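Ancylostoma secreted protein 2 (Necator americanus, PDB 4NUI) is of unknown function but is a secreted hookworm protein of the CAP superfamily and binds divalent metal ions, here cobalt, probably in its equatorial groove. Local coordinates at residues A127-G132 with R144-Y149. Residues are numbered along the deposited sequence; the frame is centred on the assembly and turned at random.
Sequences AEKGVG and RGVGHY. With CO (cobalt (II) ion), chain B.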
ATOM      1  N   ALA A 127      12.533   2.127   5.615  1.00  6.39           N
ATOM      2  CA  ALA A 127      13.474   2.538   6.655  1.00  9.05           C
ATOM      3  C   ALA A 127      14.367   1.387   7.118  1.00 11.09           C
ATOM      4  O   ALA A 127      15.544   1.589   7.441  1.00 11.97           O
ATOM      5  CB  ALA A 127      12.726   3.143   7.849  1.00  8.47           C
ATOM      6  N   GLU A 128      13.813   0.182   7.157  1.00  8.96           N
ATOM      7  CA  GLU A 128      14.527  -0.942   7.761  1.00 11.53           C
ATOM      8  C   GLU A 128      15.457  -1.680   6.806  1.00 12.47           C
ATOM      9  O   GLU A 128      16.585  -2.014   7.175  1.00 16.01           O
ATOM     10  CB  GLU A 128      13.550  -1.923   8.402  1.00 14.01           C
ATOM     11  CG  GLU A 128      12.848  -1.345   9.613  1.00 11.32           C
ATOM     12  CD  GLU A 128      12.112  -2.389  10.407  1.00 16.00           C
ATOM     13  OE1 GLU A 128      11.426  -2.005  11.374  1.00 19.45           O
ATOM     14  OE2 GLU A 128      12.218  -3.586  10.063  1.00 15.85           O
ATOM     15  N   LYS A 129      14.983  -1.944   5.593  1.00 10.97           N
ATOM     16  CA  LYS A 129      15.779  -2.671   4.610  1.00 11.33           C
ATOM     17  C   LYS A 129      16.480  -1.739   3.624  1.00 12.13           C
ATOM     18  O   LYS A 129      17.566  -2.040   3.137  1.00 13.75           O
ATOM     19  CB  LYS A 129      14.915  -3.687   3.866  1.00 11.21           C
ATOM     20  CG  LYS A 129      14.237  -4.685   4.789  1.00 13.06           C
ATOM     21  CD  LYS A 129      13.575  -5.791   4.007  1.00 18.19           C
ATOM     22  CE  LYS A 129      12.873  -6.761   4.938  1.00 19.08           C
ATOM     23  NZ  LYS A 129      12.278  -7.891   4.187  1.00 23.68           N
ATOM     24  N   GLY A 130      15.854  -0.600   3.341  1.00 11.46           N
ATOM     25  CA  GLY A 130      16.394   0.356   2.391  1.00 10.85           C
ATOM     26  C   GLY A 130      15.956   0.063   0.969  1.00 11.73           C
ATOM     27  O   GLY A 130      15.687  -1.084   0.615  1.00 10.59           O
ATOM     28  N   VAL A 131      15.863   1.109   0.154  1.00  7.57           N
ATOM     29  CA  VAL A 131      15.526   0.965  -1.255  1.00 10.14           C
ATOM     30  C   VAL A 131      16.602   1.631  -2.105  1.00  8.73           C
ATOM     31  O   VAL A 131      17.162   1.005  -2.996  1.00  8.70           O
ATOM     32  CB  VAL A 131      14.121   1.549  -1.585  1.00  8.15           C
ATOM     33  CG1 VAL A 131      13.918   1.674  -3.090  1.00  7.64           C
ATOM     34  CG2 VAL A 131      13.026   0.682  -0.974  1.00  6.83           C
ATOM     35  N   GLY A 132      16.910   2.890  -1.813  1.00 10.17           N
ATOM     36  CA  GLY A 132      17.920   3.614  -2.566  1.00  9.57           C
ATOM     37  C   GLY A 132      17.344   4.539  -3.624  1.00  9.07           C
ATOM     38  O   GLY A 132      16.128   4.647  -3.779  1.00  8.76           O
ATOM     39  N   ARG A 144      14.885  -8.161  -2.683  1.00  9.73           N
ATOM     40  CA  ARG A 144      15.385  -7.669  -1.403  1.00 11.24           C
ATOM     41  C   ARG A 144      14.307  -7.576  -0.329  1.00 11.65           C
ATOM     42  O   ARG A 144      14.587  -7.171   0.797  1.00 17.70           O
ATOM     43  CB  ARG A 144      16.101  -6.327  -1.569  1.00 12.56           C
ATOM     44  CG  ARG A 144      17.410  -6.435  -2.317  1.00 11.75           C
ATOM     45  CD  ARG A 144      18.218  -5.148  -2.226  1.00 12.34           C
ATOM     46  NE  ARG A 144      18.447  -4.796  -0.835  1.00 15.97           N
ATOM     47  CZ  ARG A 144      17.817  -3.814  -0.202  1.00 15.64           C
ATOM     48  NH1 ARG A 144      16.942  -3.059  -0.853  1.00 14.30           N
ATOM     49  NH2 ARG A 144      18.079  -3.579   1.075  1.00 24.49           N
ATOM     50  N   GLY A 145      13.086  -7.963  -0.682  1.00 11.69           N
ATOM     51  CA  GLY A 145      11.995  -8.049   0.272  1.00 11.97           C
ATOM     52  C   GLY A 145      11.449  -6.702   0.699  1.00 14.44           C
ATOM     53  O   GLY A 145      11.137  -6.483   1.875  1.00 15.44           O
ATOM     54  N   VAL A 146      11.326  -5.790  -0.258  1.00 10.29           N
ATOM     55  CA  VAL A 146      10.752  -4.479   0.023  1.00  8.10           C
ATOM     56  C   VAL A 146       9.482  -4.276  -0.791  1.00  7.78           C
ATOM     57  O   VAL A 146       9.028  -3.147  -0.978  1.00  7.33           O
ATOM     58  CB  VAL A 146      11.746  -3.333  -0.254  1.00  8.33           C
ATOM     59  CG1 VAL A 146      12.902  -3.397   0.719  1.00  9.18           C
ATOM     60  CG2 VAL A 146      12.247  -3.375  -1.683  1.00  7.42           C
ATOM     61  N   GLY A 147       8.904  -5.387  -1.236  1.00  7.60           N
ATOM     62  CA  GLY A 147       7.738  -5.373  -2.104  1.00  7.76           C
ATOM     63  C   GLY A 147       6.435  -4.896  -1.499  1.00  7.17           C
ATOM     64  O   GLY A 147       5.513  -4.535  -2.234  1.00  6.27           O
ATOM     65  N   HIS A 148       6.328  -4.900  -0.173  1.00  5.18           N
ATOM     66  CA  HIS A 148       5.128  -4.348   0.441  1.00  5.39           C
ATOM     67  C   HIS A 148       5.206  -2.824   0.406  1.00  4.52           C
ATOM     68  O   HIS A 148       4.236  -2.153   0.032  1.00  5.00           O
ATOM     69  CB  HIS A 148       4.931  -4.875   1.866  1.00  6.16           C
ATOM     70  CG  HIS A 148       4.899  -6.369   1.955  1.00 10.79           C
ATOM     71  ND1 HIS A 148       5.986  -7.112   2.364  1.00 16.59           N
ATOM     72  CD2 HIS A 148       3.916  -7.257   1.684  1.00 15.51           C
ATOM     73  CE1 HIS A 148       5.673  -8.395   2.344  1.00 19.68           C
ATOM     74  NE2 HIS A 148       4.421  -8.510   1.940  1.00 14.60           N
ATOM     75  N   TYR A 149       6.373  -2.282   0.749  1.00  5.04           N
ATOM     76  CA  TYR A 149       6.604  -0.852   0.612  1.00  5.84           C
ATOM     77  C   TYR A 149       6.420  -0.375  -0.825  1.00  4.98           C
ATOM     78  O   TYR A 149       5.699   0.588  -1.073  1.00  4.87           O
ATOM     79  CB  TYR A 149       7.997  -0.452   1.092  1.00  4.46           C
ATOM     80  CG  TYR A 149       8.380   0.929   0.623  1.00  5.04           C
ATOM     81  CD1 TYR A 149       7.851   2.057   1.238  1.00  5.39           C
ATOM     82  CD2 TYR A 149       9.251   1.109  -0.452  1.00  5.29           C
ATOM     83  CE1 TYR A 149       8.185   3.332   0.807  1.00  6.32           C
ATOM     84  CE2 TYR A 149       9.592   2.378  -0.885  1.00  4.54           C
ATOM     85  CZ  TYR A 149       9.051   3.484  -0.252  1.00  4.54           C
ATOM     86  OH  TYR A 149       9.371   4.749  -0.671  1.00  5.01           O
TER
HETATM   87 CO    CO B 300       4.741 -10.233   0.049  1.00 25.90          CO
HETATM   88  O   HOH W   1       4.805 -11.258   2.063  1.00 24.95           O
HETATM   89  O   HOH W   2       5.991 -11.726  -1.265  1.00 28.47           O
HETATM   90  O   HOH W   3       4.779  -8.929  -2.033  1.00 24.25           O
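R144 lays the edge of its guanidinium across the two carbonyls that follow one another where helix 125-129 runs out, a clear case of an arginine gripping two successive main-chain oxygens at a helix's close. NH1 meets G130 O at 2.8 Å in a nearly straight bond (174°), while NH2 reaches K129 O at 2.6 Å along a more bent path (140°). Both oxygens lie in the guanidinium plane, yet each nitrogen approaches from above the carbonyl plane, and the pair of bonds fixes the rotation of the group. A bend at chi3 (56°) turns the arginine chain so that the guanidinium edge faces the two oxygens. K129 returns the grip: extended beyond CG, it runs alongside the 144-149 backbone and places NZ 2.9 Å from G145 O. Its CB meanwhile rests 3.7 Å from V146 CG1, a methyl that also touches G130 O. Beside these polar links, V131 CG2 packs 3.8 Å from CE2 of the Y149 ring and, more loosely, against V146 CG2. Y149 directly follows H148, whose NE2 binds cobalt at 2.6 Å together with H88 and three waters; E125, in the same helix as K129, hydrogen-bonds both H148 ND1 and Y149 N. Two cationic side chains, each bound to main-chain oxygens of the opposite segment, thus tie the helix end to the approach to the metal-binding helix, and the arginine's charge probably offsets the negative end of the helix 125-129 dipole.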